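Local structure of cellobiose 2-epimerase (Caldibacillus thermoamylovorans, 5ZHB) at residues F4-F8 and W336-K340; R54-A58 and C373-R379; Y91-W96 and R108-Q114. The protein catalyses the epimerisation of cellobiose at C2 of its reducing-end glucose, giving 4-O-beta-D-glucosyl-D-mannose. All blocks are in the same frame, centred on the assembly; numbering follows the deposited sequence. Where two conformers were deposited one is given.

Contact 1: residues F4-F8 and W336-K340; sequences FVNEF and WDYVK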
loop_
_atom_site.group_PDB
_atom_site.type_symbol
_atom_site.label_atom_id
_atom_site.label_comp_id
_atom_site.label_asym_id
_atom_site.label_seq_id
_atom_site.Cartn_x
_atom_site.Cartn_y
_atom_site.Cartn_z
ATOM N N PHE A 4 2.683 -4.208 23.691
ATOM C CA PHE A 4 2.153 -4.570 22.383
ATOM C C PHE A 4 3.226 -4.255 21.335
ATOM O O PHE A 4 3.481 -5.072 20.450
ATOM C CB PHE A 4 0.771 -3.929 22.135
ATOM C CG PHE A 4 -0.380 -4.659 22.821
ATOM C CD1 PHE A 4 -0.926 -5.819 22.270
ATOM C CD2 PHE A 4 -0.908 -4.206 24.034
ATOM C CE1 PHE A 4 -1.963 -6.507 22.906
ATOM C CE2 PHE A 4 -1.948 -4.892 24.664
ATOM C CZ PHE A 4 -2.468 -6.045 24.107
ATOM N N VAL A 5 3.893 -3.099 21.453
ATOM C CA VAL A 5 4.841 -2.662 20.437
ATOM C C VAL A 5 6.081 -3.557 20.419
ATOM O O VAL A 5 6.631 -3.822 19.343
ATOM C CB VAL A 5 5.195 -1.171 20.561
ATOM C CG1 VAL A 5 6.322 -0.762 19.622
ATOM C CG2 VAL A 5 3.969 -0.317 20.283
ATOM N N ASN A 6 6.503 -4.061 21.587
ATOM C CA ASN A 6 7.586 -5.031 21.608
ATOM C C ASN A 6 7.173 -6.293 20.865
ATOM O O ASN A 6 7.990 -6.929 20.225
ATOM C CB ASN A 6 8.052 -5.377 23.019
ATOM C CG ASN A 6 8.945 -4.298 23.587
ATOM O OD1 ASN A 6 9.963 -3.941 22.980
ATOM N ND2 ASN A 6 8.589 -3.757 24.742
ATOM N N GLU A 7 5.910 -6.683 20.945
ATOM C CA GLU A 7 5.443 -7.851 20.216
ATOM C C GLU A 7 5.473 -7.609 18.704
ATOM O O GLU A 7 5.764 -8.534 17.939
ATOM C CB GLU A 7 4.049 -8.263 20.666
ATOM C CG GLU A 7 4.078 -8.968 22.017
ATOM C CD GLU A 7 2.784 -9.678 22.346
ATOM O OE1 GLU A 7 1.865 -9.719 21.500
ATOM O OE2 GLU A 7 2.708 -10.195 23.483
ATOM N N PHE A 8 5.209 -6.372 18.280
ATOM C CA PHE A 8 5.215 -6.058 16.848
ATOM C C PHE A 8 6.645 -6.018 16.314
ATOM O O PHE A 8 6.947 -6.526 15.227
ATOM C CB PHE A 8 4.590 -4.693 16.566
ATOM C CG PHE A 8 3.169 -4.487 17.068
ATOM C CD1 PHE A 8 2.340 -5.559 17.379
ATOM C CD2 PHE A 8 2.663 -3.200 17.218
ATOM C CE1 PHE A 8 1.040 -5.336 17.818
ATOM C CE2 PHE A 8 1.361 -2.983 17.656
ATOM C CZ PHE A 8 0.553 -4.050 17.955
ATOM N N TRP A 336 -4.934 -7.625 16.971
ATOM C CA TRP A 336 -3.627 -8.219 17.132
ATOM C C TRP A 336 -3.735 -9.647 17.654
ATOM O O TRP A 336 -3.081 -10.556 17.134
ATOM C CB TRP A 336 -2.762 -7.368 18.041
ATOM C CG TRP A 336 -1.387 -7.942 18.241
ATOM C CD1 TRP A 336 -0.783 -8.148 19.443
ATOM C CD2 TRP A 336 -0.432 -8.323 17.231
ATOM N NE1 TRP A 336 0.472 -8.656 19.261
ATOM C CE2 TRP A 336 0.727 -8.756 17.918
ATOM C CE3 TRP A 336 -0.422 -8.346 15.831
ATOM C CZ2 TRP A 336 1.868 -9.199 17.258
ATOM C CZ3 TRP A 336 0.724 -8.785 15.178
ATOM C CH2 TRP A 336 1.849 -9.187 15.884
ATOM N N ASP A 337 -4.598 -9.871 18.649
ATOM C CA ASP A 337 -4.832 -11.225 19.129
ATOM C C ASP A 337 -5.316 -12.162 18.038
ATOM O O ASP A 337 -4.904 -13.318 17.978
ATOM C CB ASP A 337 -5.877 -11.293 20.229
ATOM C CG ASP A 337 -5.219 -11.345 21.591
ATOM O OD1 ASP A 337 -4.439 -12.311 21.813
ATOM O OD2 ASP A 337 -5.434 -10.392 22.368
ATOM N N TYR A 338 -6.267 -11.696 17.230
ATOM C CA TYR A 338 -6.733 -12.496 16.118
ATOM C C TYR A 338 -5.560 -12.845 15.191
ATOM O O TYR A 338 -5.435 -13.998 14.755
ATOM C CB TYR A 338 -7.796 -11.748 15.320
ATOM C CG TYR A 338 -8.315 -12.571 14.163
ATOM C CD1 TYR A 338 -9.416 -13.411 14.291
ATOM C CD2 TYR A 338 -7.687 -12.496 12.925
ATOM C CE1 TYR A 338 -9.860 -14.182 13.226
ATOM C CE2 TYR A 338 -8.104 -13.280 11.877
ATOM C CZ TYR A 338 -9.196 -14.112 12.015
ATOM O OH TYR A 338 -9.559 -14.832 10.917
ATOM N N VAL A 339 -4.759 -11.818 14.850
ATOM C CA VAL A 339 -3.656 -11.948 13.916
ATOM C C VAL A 339 -2.627 -12.969 14.426
ATOM O O VAL A 339 -2.124 -13.790 13.654
ATOM C CB VAL A 339 -2.983 -10.596 13.614
ATOM C CG1 VAL A 339 -1.658 -10.749 12.884
ATOM C CG2 VAL A 339 -3.892 -9.699 12.781
ATOM N N LYS A 340 -2.245 -12.881 15.698
ATOM C CA LYS A 340 -1.331 -13.869 16.254
ATOM C C LYS A 340 -1.956 -15.247 16.263
ATOM O O LYS A 340 -1.258 -16.206 16.009
ATOM C CB LYS A 340 -0.929 -13.575 17.696
ATOM C CG LYS A 340 0.004 -12.401 17.814
ATOM C CD LYS A 340 0.448 -12.280 19.261
ATOM C CE LYS A 340 -0.728 -11.967 20.154
ATOM N NZ LYS A 340 -0.222 -11.396 21.410
#

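Contact 2: residues R54-A58 and C373-R379; sequences RQLWA and CPYHNAR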
loop_
_atom_site.group_PDB
_atom_site.type_symbol
_atom_site.label_atom_id
_atom_site.label_comp_id
_atom_site.label_asym_id
_atom_site.label_seq_id
_atom_site.Cartn_x
_atom_site.Cartn_y
_atom_site.Cartn_z
ATOM N N ARG A 54 7.711 -2.285 -3.371
ATOM C CA ARG A 54 7.292 -2.479 -1.996
ATOM C C ARG A 54 8.436 -3.065 -1.171
ATOM O O ARG A 54 8.617 -2.687 -0.013
ATOM C CB ARG A 54 6.025 -3.337 -1.952
ATOM C CG ARG A 54 4.812 -2.514 -2.384
ATOM C CD ARG A 54 3.634 -3.460 -2.513
ATOM N NE ARG A 54 2.444 -2.647 -2.790
ATOM C CZ ARG A 54 1.247 -3.198 -2.871
ATOM N NH1 ARG A 54 1.106 -4.518 -2.786
ATOM N NH2 ARG A 54 0.195 -2.420 -3.006
ATOM N N GLN A 55 9.172 -4.004 -1.763
ATOM C CA GLN A 55 10.367 -4.562 -1.138
ATOM C C GLN A 55 11.373 -3.448 -0.819
ATOM O O GLN A 55 11.886 -3.392 0.299
ATOM C CB GLN A 55 10.971 -5.646 -2.022
ATOM C CG GLN A 55 10.109 -6.877 -2.165
ATOM C CD GLN A 55 10.391 -7.593 -3.467
ATOM O OE1 GLN A 55 11.218 -7.135 -4.267
ATOM N NE2 GLN A 55 9.683 -8.692 -3.704
ATOM N N LEU A 56 11.576 -2.512 -1.753
ATOM C CA LEU A 56 12.505 -1.420 -1.538
ATOM C C LEU A 56 12.011 -0.521 -0.410
ATOM O O LEU A 56 12.783 -0.080 0.455
ATOM C CB LEU A 56 12.692 -0.649 -2.835
ATOM C CG LEU A 56 13.429 0.691 -2.723
ATOM C CD1 LEU A 56 14.807 0.560 -2.081
ATOM C CD2 LEU A 56 13.545 1.274 -4.103
ATOM N N TRP A 57 10.706 -0.225 -0.428
ATOM C CA TRP A 57 10.137 0.644 0.599
ATOM C C TRP A 57 10.323 0.023 1.986
ATOM O O TRP A 57 10.777 0.708 2.914
ATOM C CB TRP A 57 8.665 0.995 0.288
ATOM C CG TRP A 57 8.123 1.909 1.347
ATOM C CD1 TRP A 57 8.106 3.273 1.321
ATOM C CD2 TRP A 57 7.717 1.518 2.677
ATOM N NE1 TRP A 57 7.657 3.752 2.522
ATOM C CE2 TRP A 57 7.420 2.706 3.374
ATOM C CE3 TRP A 57 7.554 0.298 3.318
ATOM C CZ2 TRP A 57 6.994 2.696 4.699
ATOM C CZ3 TRP A 57 7.099 0.282 4.620
ATOM C CH2 TRP A 57 6.848 1.472 5.303
ATOM N N ALA A 58 9.954 -1.262 2.137
ATOM C CA ALA A 58 9.963 -1.959 3.416
ATOM C C ALA A 58 11.378 -2.020 4.000
ATOM O O ALA A 58 11.562 -1.693 5.171
ATOM C CB ALA A 58 9.354 -3.343 3.305
ATOM N N CYS A 373 3.565 -8.914 -0.418
ATOM C CA CYS A 373 4.948 -8.578 -0.156
ATOM C C CYS A 373 5.010 -8.007 1.257
ATOM O O CYS A 373 4.109 -8.260 2.055
ATOM C CB CYS A 373 5.508 -7.783 -1.323
ATOM S SG CYS A 373 4.588 -6.243 -1.569
ATOM N N PRO A 374 6.156 -7.445 1.695
ATOM C CA PRO A 374 6.291 -7.041 3.096
ATOM C C PRO A 374 5.872 -5.620 3.449
ATOM O O PRO A 374 6.098 -5.200 4.570
ATOM C CB PRO A 374 7.813 -7.203 3.265
ATOM C CG PRO A 374 8.379 -6.716 1.961
ATOM C CD PRO A 374 7.392 -7.234 0.931
ATOM N N TYR A 375 5.308 -4.865 2.497
ATOM C CA TYR A 375 5.033 -3.451 2.726
ATOM C C TYR A 375 3.967 -3.256 3.806
ATOM O O TYR A 375 4.223 -2.524 4.772
ATOM C CB TYR A 375 4.745 -2.770 1.383
ATOM C CG TYR A 375 3.599 -1.773 1.277
ATOM C CD1 TYR A 375 3.749 -0.442 1.644
ATOM C CD2 TYR A 375 2.381 -2.146 0.708
ATOM C CE1 TYR A 375 2.731 0.492 1.473
ATOM C CE2 TYR A 375 1.355 -1.223 0.523
ATOM C CZ TYR A 375 1.517 0.096 0.932
ATOM O OH TYR A 375 0.519 1.029 0.728
ATOM N N HIS A 376 2.797 -3.890 3.659
ATOM C CA HIS A 376 1.695 -3.611 4.584
ATOM C C HIS A 376 2.059 -4.004 6.024
ATOM O O HIS A 376 1.878 -3.216 6.967
ATOM C CB HIS A 376 0.418 -4.302 4.136
ATOM C CG HIS A 376 -0.368 -3.669 3.022
ATOM N ND1 HIS A 376 -1.003 -2.445 3.148
ATOM C CD2 HIS A 376 -0.578 -4.080 1.755
ATOM C CE1 HIS A 376 -1.580 -2.135 1.980
ATOM N NE2 HIS A 376 -1.369 -3.132 1.128
ATOM N N ASN A 377 2.510 -5.240 6.198
ATOM C CA ASN A 377 2.773 -5.760 7.534
ATOM C C ASN A 377 4.037 -5.144 8.159
ATOM O O ASN A 377 4.026 -4.848 9.367
ATOM C CB ASN A 377 2.664 -7.283 7.583
ATOM C CG ASN A 377 3.644 -8.032 6.708
ATOM O OD1 ASN A 377 4.252 -7.443 5.813
ATOM N ND2 ASN A 377 3.749 -9.341 6.929
ATOM N N ALA A 378 5.107 -4.924 7.382
ATOM C CA ALA A 378 6.263 -4.215 7.900
ATOM C C ALA A 378 5.911 -2.794 8.312
ATOM O O ALA A 378 6.306 -2.347 9.391
ATOM C CB ALA A 378 7.399 -4.177 6.917
ATOM N N ARG A 379 5.226 -2.073 7.414
ATOM C CA ARG A 379 4.824 -0.711 7.679
ATOM C C ARG A 379 4.012 -0.638 8.980
ATOM O O ARG A 379 4.228 0.269 9.781
ATOM C CB ARG A 379 4.063 -0.144 6.474
ATOM C CG ARG A 379 3.724 1.318 6.721
ATOM C CD ARG A 379 3.129 2.079 5.566
ATOM N NE ARG A 379 1.820 1.548 5.190
ATOM C CZ ARG A 379 1.095 2.000 4.165
ATOM N NH1 ARG A 379 1.526 3.019 3.451
ATOM N NH2 ARG A 379 -0.074 1.441 3.886
#

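Contact 3: residues Y91-W96 and R108-Q114; sequences YKGLYW and RKHVYAQ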
loop_
_atom_site.group_PDB
_atom_site.type_symbol
_atom_site.label_atom_id
_atom_site.label_comp_id
_atom_site.label_asym_id
_atom_site.label_seq_id
_atom_site.Cartn_x
_atom_site.Cartn_y
_atom_site.Cartn_z
ATOM N N TYR A 91 11.300 3.835 -22.954
ATOM C CA TYR A 91 10.071 4.617 -22.974
ATOM C C TYR A 91 9.775 5.225 -21.596
ATOM O O TYR A 91 8.790 5.951 -21.481
ATOM C CB TYR A 91 8.913 3.790 -23.535
ATOM C CG TYR A 91 9.114 3.455 -25.011
ATOM C CD1 TYR A 91 9.140 4.476 -25.956
ATOM C CD2 TYR A 91 9.382 2.156 -25.447
ATOM C CE1 TYR A 91 9.369 4.208 -27.295
ATOM C CE2 TYR A 91 9.618 1.874 -26.787
ATOM C CZ TYR A 91 9.592 2.904 -27.711
ATOM O OH TYR A 91 9.825 2.706 -29.034
ATOM N N LYS A 92 10.595 4.917 -20.575
ATOM C CA LYS A 92 10.486 5.501 -19.232
ATOM C C LYS A 92 9.326 4.891 -18.417
ATOM O O LYS A 92 8.324 4.412 -18.948
ATOM C CB LYS A 92 10.369 7.031 -19.254
ATOM C CG LYS A 92 11.412 7.774 -20.114
ATOM C CD LYS A 92 12.857 7.363 -19.846
ATOM C CE LYS A 92 13.855 8.023 -20.778
ATOM N NZ LYS A 92 15.171 7.413 -20.558
ATOM N N GLY A 93 9.494 4.938 -17.095
ATOM C CA GLY A 93 8.507 4.456 -16.136
ATOM C C GLY A 93 8.705 2.970 -15.861
ATOM O O GLY A 93 9.533 2.323 -16.497
ATOM N N LEU A 94 7.943 2.446 -14.886
ATOM C CA LEU A 94 8.143 1.100 -14.371
ATOM C C LEU A 94 7.233 0.144 -15.109
ATOM O O LEU A 94 6.056 0.423 -15.257
ATOM C CB LEU A 94 7.845 1.025 -12.875
ATOM C CG LEU A 94 8.552 2.035 -11.969
ATOM C CD1 LEU A 94 8.156 1.772 -10.518
ATOM C CD2 LEU A 94 10.058 1.966 -12.131
ATOM N N TYR A 95 7.816 -0.962 -15.593
ATOM C CA TYR A 95 7.066 -2.099 -16.095
ATOM C C TYR A 95 6.139 -2.667 -15.022
ATOM O O TYR A 95 6.475 -2.654 -13.842
ATOM C CB TYR A 95 8.105 -3.148 -16.516
ATOM C CG TYR A 95 8.882 -2.800 -17.774
ATOM C CD1 TYR A 95 8.245 -2.317 -18.917
ATOM C CD2 TYR A 95 10.261 -2.979 -17.826
ATOM C CE1 TYR A 95 8.959 -2.034 -20.079
ATOM C CE2 TYR A 95 10.983 -2.704 -18.975
ATOM C CZ TYR A 95 10.330 -2.267 -20.113
ATOM O OH TYR A 95 11.063 -1.948 -21.218
ATOM N N TRP A 96 5.038 -3.278 -15.463
ATOM C CA TRP A 96 4.132 -3.984 -14.574
ATOM C C TRP A 96 4.718 -5.300 -14.053
ATOM O O TRP A 96 4.572 -5.635 -12.864
ATOM C CB TRP A 96 2.826 -4.240 -15.316
ATOM C CG TRP A 96 1.688 -4.737 -14.470
ATOM C CD1 TRP A 96 1.099 -5.967 -14.509
ATOM C CD2 TRP A 96 0.939 -3.958 -13.504
ATOM N NE1 TRP A 96 0.046 -6.006 -13.630
ATOM C CE2 TRP A 96 -0.076 -4.792 -13.005
ATOM C CE3 TRP A 96 1.046 -2.656 -13.008
ATOM C CZ2 TRP A 96 -0.991 -4.359 -12.047
ATOM C CZ3 TRP A 96 0.160 -2.239 -12.039
ATOM C CH2 TRP A 96 -0.861 -3.072 -11.582
ATOM N N ARG A 108 3.125 -3.093 -19.785
ATOM C CA ARG A 108 2.174 -2.015 -19.559
ATOM C C ARG A 108 2.677 -1.031 -18.493
ATOM O O ARG A 108 3.449 -1.362 -17.596
ATOM C CB ARG A 108 0.810 -2.591 -19.186
ATOM C CG ARG A 108 0.123 -3.205 -20.391
ATOM C CD ARG A 108 -1.227 -3.748 -20.026
ATOM N NE ARG A 108 -1.089 -4.659 -18.883
ATOM C CZ ARG A 108 -2.099 -5.295 -18.306
ATOM N NH1 ARG A 108 -3.327 -5.121 -18.757
ATOM N NH2 ARG A 108 -1.855 -6.111 -17.301
ATOM N N LYS A 109 2.205 0.205 -18.604
ATOM C CA LYS A 109 2.612 1.287 -17.727
ATOM C C LYS A 109 1.361 1.776 -16.997
ATOM O O LYS A 109 0.449 2.327 -17.620
ATOM C CB LYS A 109 3.157 2.406 -18.617
ATOM C CG LYS A 109 4.424 2.073 -19.368
ATOM C CD LYS A 109 5.683 1.840 -18.558
ATOM C CE LYS A 109 6.795 1.268 -19.408
ATOM N NZ LYS A 109 7.341 2.222 -20.406
ATOM N N HIS A 110 1.305 1.518 -15.693
ATOM C CA HIS A 110 0.120 1.842 -14.920
ATOM C C HIS A 110 0.515 2.958 -13.941
ATOM O O HIS A 110 1.583 2.879 -13.325
ATOM C CB HIS A 110 -0.396 0.564 -14.250
ATOM C CG HIS A 110 -1.812 0.712 -13.815
ATOM N ND1 HIS A 110 -2.196 1.679 -12.900
ATOM C CD2 HIS A 110 -2.931 0.103 -14.227
ATOM C CE1 HIS A 110 -3.510 1.621 -12.723
ATOM N NE2 HIS A 110 -3.987 0.663 -13.521
ATOM N N VAL A 111 -0.352 3.965 -13.796
ATOM C CA VAL A 111 -0.132 5.071 -12.865
ATOM C C VAL A 111 0.089 4.534 -11.446
ATOM O O VAL A 111 0.926 5.034 -10.718
ATOM C CB VAL A 111 -1.305 6.072 -12.947
ATOM C CG1 VAL A 111 -1.244 7.112 -11.833
ATOM C CG2 VAL A 111 -1.379 6.783 -14.288
ATOM N N TYR A 112 -0.628 3.471 -11.065
ATOM C CA TYR A 112 -0.525 2.867 -9.741
ATOM C C TYR A 112 0.900 2.403 -9.501
ATOM O O TYR A 112 1.458 2.619 -8.426
ATOM C CB TYR A 112 -1.505 1.699 -9.670
ATOM C CG TYR A 112 -1.560 0.869 -8.398
ATOM C CD1 TYR A 112 -1.561 1.456 -7.135
ATOM C CD2 TYR A 112 -1.738 -0.500 -8.474
ATOM C CE1 TYR A 112 -1.668 0.682 -5.997
ATOM C CE2 TYR A 112 -1.845 -1.285 -7.343
ATOM C CZ TYR A 112 -1.804 -0.688 -6.099
ATOM O OH TYR A 112 -1.926 -1.476 -4.989
ATOM N N ALA A 113 1.496 1.775 -10.519
ATOM C CA ALA A 113 2.861 1.314 -10.377
ATOM C C ALA A 113 3.831 2.497 -10.286
ATOM O O ALA A 113 4.780 2.432 -9.507
ATOM C CB ALA A 113 3.175 0.331 -11.500
ATOM N N GLN A 114 3.606 3.563 -11.063
ATOM C CA GLN A 114 4.498 4.715 -11.055
ATOM C C GLN A 114 4.462 5.374 -9.674
ATOM O O GLN A 114 5.493 5.770 -9.146
ATOM C CB GLN A 114 4.201 5.732 -12.159
ATOM C CG GLN A 114 3.978 5.141 -13.549
ATOM C CD GLN A 114 4.967 4.063 -13.949
ATOM O OE1 GLN A 114 6.184 4.242 -13.855
ATOM N NE2 GLN A 114 4.461 2.928 -14.387
#

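Contact 1: residues F4-F8 and W336-K340
Glu7 OE1 is gripped by two donors from the facing helix. Lys340 NZ lies 2.7 Å from Glu7 OE1 and forms a salt bridge on the syn lone pair. The indole nitrogen Trp336 NE1 donates to the same Glu7 OE1 at 2.8 Å. This second bond is nearly straight, with an N-H...O angle of 163°, and it meets the oxygen almost head-on, close to the line of the C-O bond. The carboxylate sits at the edge of the indole, near its plane. Two bonds to one oxygen probably favour the ionised form of Glu7 and hold the indole in its rotation. The indole reaches across because CG of Trp336 is anti to the backbone N (chi1 -180°). The contact joins helix 2-21 to helix 326-343, and the two segments run 32° from parallel. Both helices belong to the outer layer of the (alpha/alpha)6 barrel expected for this family. Beside the polar group Phe4, Phe8 and Trp336 form an aromatic cluster. Phe8 points its edge at one face of Trp336 in a T-shaped stack, with Phe8 CE1 3.4 Å from Trp336 CD2. The opposite indole face carries the aliphatic stem of Lys340, whose CG stands 3.7 Å above the ring plane. The rims of Phe4 and Trp336 touch, Phe4 CD1 lying 3.7 Å from Trp336 CD1, with neither ring over the other. On the inner side, Phe8 also meets Phe380 and Phe384 of helix 375-387, and Trp336 touches Met313 of helix 306-323.

Contact 2: residues R54-A58 and C373-R379
Arg54 lays one face of its guanidinium against the ring of Tyr375, the two planes 23° apart. The overlap is offset, and Arg54 NE lies 3.5 Å from Tyr375 CD2. The arginine chain is extended from CG to NE, and this carries the charged end along the tyrosine. Cys373 SG lies beside the aliphatic part of Arg54 and at the edge of the guanidinium, near its plane. Further out, Arg54 makes a cation-pi contact with Phe116. A leucine at Arg54 would probably leave Phe116 without its cation and the Tyr375 ring without the flat group laid beside it. One helical turn on, Trp57 CH2 packs on the stem of Arg379, 3.4 Å from Arg379 CB. The indole and the guanidinium planes stand nearly upright to each other, 77° apart. The Arg379 guanidinium turns one face to Tyr375, with Tyr375 CE1 3.4 Å above its centre. Small residues bring the backbones close, as Ala58 CB rests 3.8 Å from Pro374 CG and 4.2 Å from Ala378 CB. The polar ends are met from other helices. Glu191 takes Tyr375 OH and Arg379 NH1, while Glu311 takes Arg379 NH2 and His376 ND1. Segments 54-58 and 375-379 run almost parallel, at 10°. Such side-by-side inner helices are typical of the (alpha/alpha)6 barrel, and this cluster of aromatic and charged side chains lies buried near the middle of the chain, probably beside the sugar-binding pocket, as in related epimerases.

Contact 3: residues Y91-W96 and R108-Q114
Loop 91-96 crosses the chain at Arg108 and Lys109 steeply, with Tyr95 CA 5.8 Å from Lys109 CA; the one backbone bond between them, Trp96 N to Arg108 O, is weak. Here a loop of the (alpha/alpha)6 barrel packs on the start of inner helix 111-128, where His110 is the N-cap. The main tie is the Gln114 amide, which pairs with the backbone N and O of Leu94. Leu94 N donates to Gln114 OE1 at 2.7 Å, in the carbonyl plane on a lone pair. Gln114 NE2 returns a nearly straight bond to Leu94 O at 3.1 Å (171°). The same NE2 also donates to His110 O, from above that carbonyl plane. These three bonds satisfy the buried amide and fix its rotation. Gln114 OE1 lies so near Gly93 CA, at 3.3 Å, that a CB on Gly93 would collide with it. Lys109 folds back through bends at chi2 and chi4, and its NZ donates to Lys92 O at 2.8 Å. Asp88 forms a salt bridge with that ammonium, and Arg162 O accepts from it as well. On the other flank Trp96 lies alongside His110, with Trp96 CZ3 3.6 Å from His110 CB. Ala113 CB touches the indole near CE3, and Tyr112 meets it edge to edge. The ring of Trp371 also meets Trp96. His110 itself is turned so that its ND1 accepts from Tyr112 N at 3.0 Å, with the donor nearly in the imidazole plane.

In the fold
Along the chain the segments come in the order 4-8, 54-58, 91-96, 108-114, 336-340 and 373-379. Contacts 1 and 2 therefore interlock, and both enclose contact 3. The centres lie about 18 Å apart for contacts 1 and 2, about 19 Å for contacts 2 and 3, and about 36 Å for contacts 1 and 3, on opposite sides of the chain's centre. Contact 1 joins outer helices, contact 2 joins inner helices, and contact 3 packs a loop against strand 106-110 and the start of inner helix 111-128. Contacts 1 and 2 tie N-terminal helices to C-terminal ones, and so close the ring. Contacts 2 and 3 touch, with Arg54 NH2 3.1 Å from Tyr112 OH.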